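PDB 3RCN: beta-N-acetylhexosaminidase from Arthrobacter aurescens, which probably hydrolyses terminal non-reducing N-acetyl-D-hexosamine residues in N-acetyl-beta-D-hexosaminides. Local coordinates for residues 395-409 with 446-458. Residues are numbered along the deposited sequence; the frame is centred on the assembly and turned at random.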
ATOM      1  N   GLY A 395     -14.376 -24.400 -30.957  1.00 75.64           N
ATOM      2  CA  GLY A 395     -15.491 -23.943 -30.134  1.00 74.25           C
ATOM      3  C   GLY A 395     -15.136 -23.380 -28.761  1.00 71.90           C
ATOM      4  O   GLY A 395     -16.012 -22.962 -27.997  1.00 69.55           O
ATOM      5  N   TYR A 396     -13.850 -23.382 -28.435  1.00 67.07           N
ATOM      6  CA  TYR A 396     -13.403 -22.814 -27.180  1.00 62.89           C
ATOM      7  C   TYR A 396     -13.525 -21.295 -27.259  1.00 61.18           C
ATOM      8  O   TYR A 396     -13.230 -20.701 -28.298  1.00 61.37           O
ATOM      9  CB  TYR A 396     -11.959 -23.239 -26.880  1.00 71.08           C
ATOM     10  CG  TYR A 396     -11.791 -24.733 -26.673  1.00 89.57           C
ATOM     11  CD1 TYR A 396     -12.893 -25.586 -26.722  1.00 97.86           C
ATOM     12  CD2 TYR A 396     -10.539 -25.291 -26.416  1.00 94.14           C
ATOM     13  CE1 TYR A 396     -12.758 -26.952 -26.534  1.00103.92           C
ATOM     14  CE2 TYR A 396     -10.390 -26.661 -26.223  1.00100.09           C
ATOM     15  CZ  TYR A 396     -11.507 -27.487 -26.284  1.00108.79           C
ATOM     16  OH  TYR A 396     -11.383 -28.850 -26.095  1.00114.61           O
ATOM     17  N   ASP A 397     -13.990 -20.671 -26.177  1.00 57.46           N
ATOM     18  CA  ASP A 397     -13.939 -19.210 -26.058  1.00 51.47           C
ATOM     19  C   ASP A 397     -12.499 -18.767 -25.827  1.00 43.05           C
ATOM     20  O   ASP A 397     -11.739 -19.429 -25.137  1.00 45.83           O
ATOM     21  CB  ASP A 397     -14.837 -18.695 -24.930  1.00 53.33           C
ATOM     22  CG  ASP A 397     -16.314 -18.741 -25.288  1.00 65.28           C
ATOM     23  OD1 ASP A 397     -16.644 -18.778 -26.495  1.00 75.12           O
ATOM     24  OD2 ASP A 397     -17.149 -18.736 -24.361  1.00 66.43           O
ATOM     25  N   VAL A 398     -12.131 -17.644 -26.417  1.00 36.36           N
ATOM     26  CA  VAL A 398     -10.747 -17.213 -26.437  1.00 34.30           C
ATOM     27  C   VAL A 398     -10.569 -15.795 -25.861  1.00 41.75           C
ATOM     28  O   VAL A 398     -11.428 -14.930 -26.026  1.00 44.79           O
ATOM     29  CB  VAL A 398     -10.226 -17.252 -27.881  1.00 32.65           C
ATOM     30  CG1 VAL A 398      -8.844 -16.622 -27.995  1.00 31.71           C
ATOM     31  CG2 VAL A 398     -10.219 -18.677 -28.389  1.00 33.50           C
ATOM     32  N   VAL A 399      -9.461 -15.583 -25.158  1.00 40.06           N
ATOM     33  CA  VAL A 399      -8.979 -14.248 -24.842  1.00 42.67           C
ATOM     34  C   VAL A 399      -7.514 -14.193 -25.269  1.00 44.19           C
ATOM     35  O   VAL A 399      -6.753 -15.123 -24.998  1.00 37.88           O
ATOM     36  CB  VAL A 399      -9.113 -13.929 -23.345  1.00 48.82           C
ATOM     37  CG1 VAL A 399     -10.564 -13.983 -22.934  1.00 47.59           C
ATOM     38  CG2 VAL A 399      -8.320 -14.909 -22.525  1.00 54.43           C
HETATM   39  N   MSE A 400      -7.124 -13.132 -25.969  1.00 45.72           N
HETATM   40  CA  MSE A 400      -5.752 -13.029 -26.463  1.00 45.19           C
HETATM   41  C   MSE A 400      -4.800 -12.388 -25.448  1.00 47.87           C
HETATM   42  O   MSE A 400      -5.079 -11.333 -24.871  1.00 38.58           O
HETATM   43  CB  MSE A 400      -5.696 -12.246 -27.772  1.00 29.10           C
HETATM   44  CG  MSE A 400      -6.548 -12.825 -28.870  1.00 41.73           C
HETATM   45 SE   MSE A 400      -5.880 -14.550 -29.488  0.69 49.83          SE
HETATM   46  CE  MSE A 400      -4.054 -13.970 -29.923  1.00 81.09           C
ATOM     47  N   CYS A 401      -3.685 -13.068 -25.219  1.00 45.89           N
ATOM     48  CA  CYS A 401      -2.569 -12.505 -24.496  1.00 36.68           C
ATOM     49  C   CYS A 401      -1.275 -13.000 -25.114  1.00 37.86           C
ATOM     50  O   CYS A 401      -0.574 -13.821 -24.527  1.00 40.38           O
ATOM     51  CB  CYS A 401      -2.639 -12.870 -23.013  1.00 41.46           C
ATOM     52  SG  CYS A 401      -3.100 -14.570 -22.661  1.00 45.09           S
ATOM     53  N   PRO A 402      -0.959 -12.512 -26.317  1.00 43.79           N
ATOM     54  CA  PRO A 402       0.244 -12.974 -27.024  1.00 43.29           C
ATOM     55  C   PRO A 402       1.502 -12.679 -26.214  1.00 42.54           C
ATOM     56  O   PRO A 402       1.654 -11.568 -25.721  1.00 44.23           O
ATOM     57  CB  PRO A 402       0.241 -12.145 -28.310  1.00 42.65           C
ATOM     58  CG  PRO A 402      -1.155 -11.638 -28.455  1.00 46.97           C
ATOM     59  CD  PRO A 402      -1.705 -11.495 -27.073  1.00 46.43           C
ATOM     60  N   GLU A 403       2.384 -13.665 -26.086  1.00 44.83           N
ATOM     61  CA  GLU A 403       3.633 -13.510 -25.356  1.00 48.41           C
ATOM     62  C   GLU A 403       4.543 -12.443 -25.959  1.00 46.53           C
ATOM     63  O   GLU A 403       5.359 -11.863 -25.263  1.00 42.12           O
ATOM     64  CB  GLU A 403       4.385 -14.842 -25.296  1.00 58.10           C
ATOM     65  CG  GLU A 403       5.737 -14.768 -24.572  1.00 65.38           C
ATOM     66  CD  GLU A 403       6.608 -16.009 -24.789  1.00 70.34           C
ATOM     67  OE1 GLU A 403       6.275 -16.853 -25.656  1.00 56.71           O
ATOM     68  OE2 GLU A 403       7.638 -16.134 -24.092  1.00 81.05           O
ATOM     69  N   HIS A 404       4.438 -12.206 -27.258  1.00 50.97           N
ATOM     70  CA  HIS A 404       5.334 -11.246 -27.894  1.00 57.48           C
ATOM     71  C   HIS A 404       4.732  -9.847 -28.001  1.00 56.88           C
ATOM     72  O   HIS A 404       5.314  -8.954 -28.621  1.00 56.44           O
ATOM     73  CB  HIS A 404       5.844 -11.754 -29.243  1.00 63.37           C
ATOM     74  CG  HIS A 404       4.761 -12.108 -30.206  1.00 73.27           C
ATOM     75  ND1 HIS A 404       3.934 -13.197 -30.031  1.00 82.61           N
ATOM     76  CD2 HIS A 404       4.375 -11.525 -31.366  1.00 77.51           C
ATOM     77  CE1 HIS A 404       3.081 -13.268 -31.038  1.00 85.81           C
ATOM     78  NE2 HIS A 404       3.327 -12.264 -31.863  1.00 83.38           N
ATOM     79  N   LYS A 405       3.552  -9.675 -27.414  1.00 52.76           N
ATOM     80  CA  LYS A 405       2.844  -8.395 -27.432  1.00 55.97           C
ATOM     81  C   LYS A 405       2.519  -7.888 -26.029  1.00 49.88           C
ATOM     82  O   LYS A 405       2.908  -6.802 -25.639  1.00 50.37           O
ATOM     83  CB  LYS A 405       1.545  -8.516 -28.236  1.00 69.06           C
ATOM     84  CG  LYS A 405       1.728  -8.851 -29.708  1.00 74.98           C
ATOM     85  CD  LYS A 405       2.622  -7.831 -30.395  1.00 80.86           C
ATOM     86  CE  LYS A 405       2.610  -8.031 -31.896  1.00 85.09           C
ATOM     87  NZ  LYS A 405       2.890  -9.444 -32.255  1.00 85.80           N
ATOM     88  N   LEU A 406       1.720  -8.677 -25.322  1.00 44.55           N
ATOM     89  CA  LEU A 406       1.094  -8.324 -24.055  1.00 39.71           C
ATOM     90  C   LEU A 406       1.771  -8.746 -22.741  1.00 40.49           C
ATOM     91  O   LEU A 406       1.111  -8.741 -21.695  1.00 36.32           O
ATOM     92  CB  LEU A 406      -0.387  -8.695 -24.073  1.00 44.64           C
ATOM     93  CG  LEU A 406      -1.159  -7.949 -25.163  1.00 45.61           C
ATOM     94  CD1 LEU A 406      -2.652  -8.127 -24.986  1.00 45.59           C
ATOM     95  CD2 LEU A 406      -0.800  -6.479 -25.144  1.00 41.68           C
ATOM     96  N   TYR A 407       2.999  -9.257 -22.793  1.00 39.79           N
ATOM     97  CA  TYR A 407       3.688  -9.644 -21.550  1.00 38.08           C
ATOM     98  C   TYR A 407       4.494  -8.479 -20.975  1.00 41.95           C
ATOM     99  O   TYR A 407       5.471  -8.017 -21.575  1.00 42.17           O
ATOM    100  CB  TYR A 407       4.582 -10.880 -21.751  1.00 40.08           C
ATOM    101  CG  TYR A 407       3.821 -12.198 -21.745  1.00 41.69           C
ATOM    102  CD1 TYR A 407       2.454 -12.237 -21.980  1.00 43.18           C
ATOM    103  CD2 TYR A 407       4.466 -13.399 -21.473  1.00 45.10           C
ATOM    104  CE1 TYR A 407       1.757 -13.425 -21.962  1.00 45.96           C
ATOM    105  CE2 TYR A 407       3.769 -14.605 -21.453  1.00 41.55           C
ATOM    106  CZ  TYR A 407       2.415 -14.606 -21.701  1.00 46.25           C
ATOM    107  OH  TYR A 407       1.704 -15.787 -21.690  1.00 50.49           O
ATOM    108  N   LEU A 408       4.079  -8.014 -19.798  1.00 35.17           N
ATOM    109  CA  LEU A 408       4.596  -6.768 -19.245  1.00 37.64           C
ATOM    110  C   LEU A 408       5.836  -6.938 -18.370  1.00 35.53           C
ATOM    111  O   LEU A 408       6.434  -5.959 -17.939  1.00 38.06           O
ATOM    112  CB  LEU A 408       3.498  -6.027 -18.474  1.00 45.59           C
ATOM    113  CG  LEU A 408       2.252  -5.648 -19.277  1.00 42.95           C
ATOM    114  CD1 LEU A 408       1.212  -4.943 -18.398  1.00 38.66           C
ATOM    115  CD2 LEU A 408       2.640  -4.784 -20.466  1.00 37.48           C
ATOM    116  N   ASP A 409       6.215  -8.176 -18.092  1.00 36.30           N
ATOM    117  CA  ASP A 409       7.501  -8.433 -17.459  1.00 34.18           C
ATOM    118  C   ASP A 409       8.634  -8.199 -18.470  1.00 32.76           C
ATOM    119  O   ASP A 409       9.800  -8.114 -18.096  1.00 33.61           O
ATOM    120  CB  ASP A 409       7.561  -9.844 -16.847  1.00 37.13           C
ATOM    121  CG  ASP A 409       7.218 -10.955 -17.852  1.00 45.97           C
ATOM    122  OD1 ASP A 409       7.952 -11.971 -17.881  1.00 50.65           O
ATOM    123  OD2 ASP A 409       6.208 -10.836 -18.596  1.00 43.80           O
ATOM    124  N   PRO A 446     -17.489 -21.494 -34.101  1.00 74.09           N
ATOM    125  CA  PRO A 446     -18.241 -21.783 -32.871  1.00 72.35           C
ATOM    126  C   PRO A 446     -17.677 -21.115 -31.622  1.00 71.38           C
ATOM    127  O   PRO A 446     -18.431 -20.843 -30.683  1.00 75.40           O
ATOM    128  CB  PRO A 446     -18.140 -23.308 -32.745  1.00 68.14           C
ATOM    129  CG  PRO A 446     -16.914 -23.674 -33.502  1.00 69.10           C
ATOM    130  CD  PRO A 446     -16.852 -22.705 -34.646  1.00 70.84           C
ATOM    131  N   GLY A 447     -16.370 -20.871 -31.603  1.00 65.41           N
ATOM    132  CA  GLY A 447     -15.748 -20.202 -30.477  1.00 60.58           C
ATOM    133  C   GLY A 447     -15.933 -18.711 -30.645  1.00 62.39           C
ATOM    134  O   GLY A 447     -16.004 -18.220 -31.781  1.00 63.19           O
ATOM    135  N   ARG A 448     -16.024 -17.983 -29.532  1.00 54.52           N
ATOM    136  CA  ARG A 448     -16.122 -16.525 -29.605  1.00 48.22           C
ATOM    137  C   ARG A 448     -14.988 -15.812 -28.890  1.00 51.02           C
ATOM    138  O   ARG A 448     -14.473 -16.297 -27.884  1.00 47.57           O
ATOM    139  CB  ARG A 448     -17.481 -16.022 -29.102  1.00 56.83           C
ATOM    140  CG  ARG A 448     -18.014 -16.704 -27.849  1.00 70.07           C
ATOM    141  CD  ARG A 448     -19.400 -16.173 -27.492  1.00 81.12           C
ATOM    142  NE  ARG A 448     -19.382 -14.736 -27.213  1.00 93.01           N
ATOM    143  CZ  ARG A 448     -19.419 -14.205 -25.991  1.00100.53           C
ATOM    144  NH1 ARG A 448     -19.481 -14.993 -24.925  1.00103.17           N
ATOM    145  NH2 ARG A 448     -19.400 -12.885 -25.831  1.00100.17           N
ATOM    146  N   LEU A 449     -14.621 -14.644 -29.411  1.00 52.89           N
ATOM    147  CA  LEU A 449     -13.534 -13.863 -28.836  1.00 49.65           C
ATOM    148  C   LEU A 449     -14.118 -12.979 -27.757  1.00 50.68           C
ATOM    149  O   LEU A 449     -14.931 -12.094 -28.036  1.00 55.94           O
ATOM    150  CB  LEU A 449     -12.885 -12.983 -29.897  1.00 54.80           C
ATOM    151  CG  LEU A 449     -11.386 -13.155 -30.086  1.00 66.71           C
ATOM    152  CD1 LEU A 449     -10.814 -11.986 -30.861  1.00 74.13           C
ATOM    153  CD2 LEU A 449     -10.724 -13.257 -28.735  1.00 69.10           C
ATOM    154  N   LEU A 450     -13.712 -13.234 -26.520  1.00 42.55           N
ATOM    155  CA  LEU A 450     -14.196 -12.464 -25.391  1.00 38.59           C
ATOM    156  C   LEU A 450     -13.458 -11.134 -25.240  1.00 35.63           C
ATOM    157  O   LEU A 450     -14.045 -10.130 -24.825  1.00 40.95           O
ATOM    158  CB  LEU A 450     -14.068 -13.287 -24.117  1.00 39.20           C
ATOM    159  CG  LEU A 450     -14.783 -14.625 -24.159  1.00 37.86           C
ATOM    160  CD1 LEU A 450     -14.872 -15.193 -22.762  1.00 38.62           C
ATOM    161  CD2 LEU A 450     -16.153 -14.411 -24.761  1.00 34.86           C
ATOM    162  N   GLY A 451     -12.171 -11.140 -25.571  1.00 32.09           N
ATOM    163  CA  GLY A 451     -11.319  -9.990 -25.333  1.00 41.05           C
ATOM    164  C   GLY A 451      -9.837 -10.330 -25.236  1.00 40.37           C
ATOM    165  O   GLY A 451      -9.352 -11.313 -25.821  1.00 35.60           O
ATOM    166  N   ALA A 452      -9.116  -9.482 -24.510  1.00 32.97           N
ATOM    167  CA  ALA A 452      -7.668  -9.609 -24.374  1.00 41.42           C
ATOM    168  C   ALA A 452      -7.210  -9.412 -22.930  1.00 40.22           C
ATOM    169  O   ALA A 452      -7.994  -9.021 -22.065  1.00 36.44           O
ATOM    170  CB  ALA A 452      -6.942  -8.639 -25.315  1.00 39.97           C
ATOM    171  N   GLN A 453      -5.950  -9.740 -22.666  1.00 38.92           N
ATOM    172  CA  GLN A 453      -5.412  -9.630 -21.325  1.00 42.30           C
ATOM    173  C   GLN A 453      -3.904  -9.364 -21.350  1.00 43.39           C
ATOM    174  O   GLN A 453      -3.183  -9.905 -22.186  1.00 45.41           O
ATOM    175  CB  GLN A 453      -5.754 -10.914 -20.580  1.00 40.03           C
ATOM    176  CG  GLN A 453      -5.027 -11.174 -19.303  1.00 43.36           C
ATOM    177  CD  GLN A 453      -5.401 -12.537 -18.748  1.00 47.80           C
ATOM    178  OE1 GLN A 453      -6.580 -12.820 -18.531  1.00 50.46           O
ATOM    179  NE2 GLN A 453      -4.407 -13.399 -18.546  1.00 44.73           N
ATOM    180  N   ALA A 454      -3.428  -8.533 -20.430  1.00 34.39           N
ATOM    181  CA  ALA A 454      -1.997  -8.312 -20.283  1.00 33.24           C
ATOM    182  C   ALA A 454      -1.497  -9.078 -19.056  1.00 33.65           C
ATOM    183  O   ALA A 454      -2.151  -9.085 -18.012  1.00 30.73           O
ATOM    184  CB  ALA A 454      -1.695  -6.825 -20.146  1.00 31.18           C
ATOM    185  N   ASN A 455      -0.347  -9.732 -19.193  1.00 34.19           N
ATOM    186  CA  ASN A 455       0.202 -10.550 -18.111  1.00 41.24           C
ATOM    187  C   ASN A 455       1.468  -9.950 -17.509  1.00 39.04           C
ATOM    188  O   ASN A 455       2.383  -9.559 -18.232  1.00 31.99           O
ATOM    189  CB  ASN A 455       0.491 -11.979 -18.596  1.00 41.02           C
ATOM    190  CG  ASN A 455      -0.763 -12.704 -19.059  1.00 45.95           C
ATOM    191  OD1 ASN A 455      -1.870 -12.331 -18.694  1.00 45.56           O
ATOM    192  ND2 ASN A 455      -0.589 -13.749 -19.861  1.00 48.36           N
ATOM    193  N   ILE A 456       1.506  -9.870 -16.184  1.00 38.99           N
ATOM    194  CA  ILE A 456       2.696  -9.416 -15.483  1.00 37.39           C
ATOM    195  C   ILE A 456       3.283 -10.558 -14.644  1.00 35.91           C
ATOM    196  O   ILE A 456       2.791 -10.860 -13.550  1.00 32.14           O
ATOM    197  CB  ILE A 456       2.290  -8.255 -14.547  1.00 38.37           C
ATOM    198  CG1 ILE A 456       1.404  -7.262 -15.314  1.00 34.35           C
ATOM    199  CG2 ILE A 456       3.507  -7.578 -13.931  1.00 39.51           C
ATOM    200  CD1 ILE A 456       0.694  -6.264 -14.424  1.00 33.43           C
ATOM    201  N   TRP A 457       4.390 -11.133 -15.109  1.00 32.06           N
ATOM    202  CA  TRP A 457       5.020 -12.228 -14.380  1.00 28.11           C
ATOM    203  C   TRP A 457       6.044 -11.631 -13.436  1.00 30.82           C
ATOM    204  O   TRP A 457       6.778 -10.729 -13.810  1.00 29.33           O
ATOM    205  CB  TRP A 457       5.660 -13.224 -15.336  1.00 30.82           C
ATOM    206  CG  TRP A 457       4.647 -13.827 -16.257  1.00 40.15           C
ATOM    207  CD1 TRP A 457       4.400 -13.469 -17.549  1.00 40.37           C
ATOM    208  CD2 TRP A 457       3.711 -14.862 -15.940  1.00 31.45           C
ATOM    209  NE1 TRP A 457       3.380 -14.218 -18.055  1.00 40.07           N
ATOM    210  CE2 TRP A 457       2.939 -15.088 -17.090  1.00 37.69           C
ATOM    211  CE3 TRP A 457       3.465 -15.632 -14.798  1.00 34.17           C
ATOM    212  CZ2 TRP A 457       1.933 -16.055 -17.142  1.00 34.79           C
ATOM    213  CZ3 TRP A 457       2.467 -16.586 -14.841  1.00 43.20           C
ATOM    214  CH2 TRP A 457       1.711 -16.791 -16.008  1.00 40.84           C
ATOM    215  N   SER A 458       6.036 -12.107 -12.199  1.00 33.66           N
ATOM    216  CA  SER A 458       6.726 -11.447 -11.090  1.00 30.58           C
ATOM    217  C   SER A 458       8.122 -11.945 -10.710  1.00 37.83           C
ATOM    218  O   SER A 458       8.643 -11.542  -9.672  1.00 46.95           O
ATOM    219  CB  SER A 458       5.822 -11.282  -9.863  1.00 24.87           C
ATOM    220  OG  SER A 458       5.584 -12.519  -9.219  1.00 32.56           O
TER
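With CG anti to the carbonyl carbon in both Y407 (chi1 -80°) and W457 (chi1 -60°), the two rings meet in an edge-to-face pair, planes 60° apart. W457 directs its pyrrole edge at one face of the phenol ring, W457 NE1 lying 3.4 Å from Y407 CE2, while E403 CA covers the opposite face. N455 runs alongside Y407, its ND2 3.2 Å from Y407 CE1. The N455 amide is fixed in rotation by Q453, whose NE2 donates to a lone pair of N455 OD1 at 2.8 Å; Q453 OE1 is itself hydrogen-bonded to Y140 OH. Replacing Y407 by an alanine would probably take away the ring face that the W457 edge rests on and open a gap beside N455. N455 and W457 lie at and just past the C-terminal end of strand 449-456, which pairs in parallel with 397-400 in the TIM barrel of the catalytic domain, and Y407 lies about 7 Å, between side chains, from E316, the predicted proton donor. Upstream, L450 N and M400 N donate hydrogen bonds to V398 O (2.9 Å) and G451 O. Beyond 402-405 the backbones rejoin: L406 O accepts from N455 N, and L408 N donates almost straight to N455 O (2.8 Å). L408 CD1 rests against A454 CB and I456 CG1, facing helix 474-483.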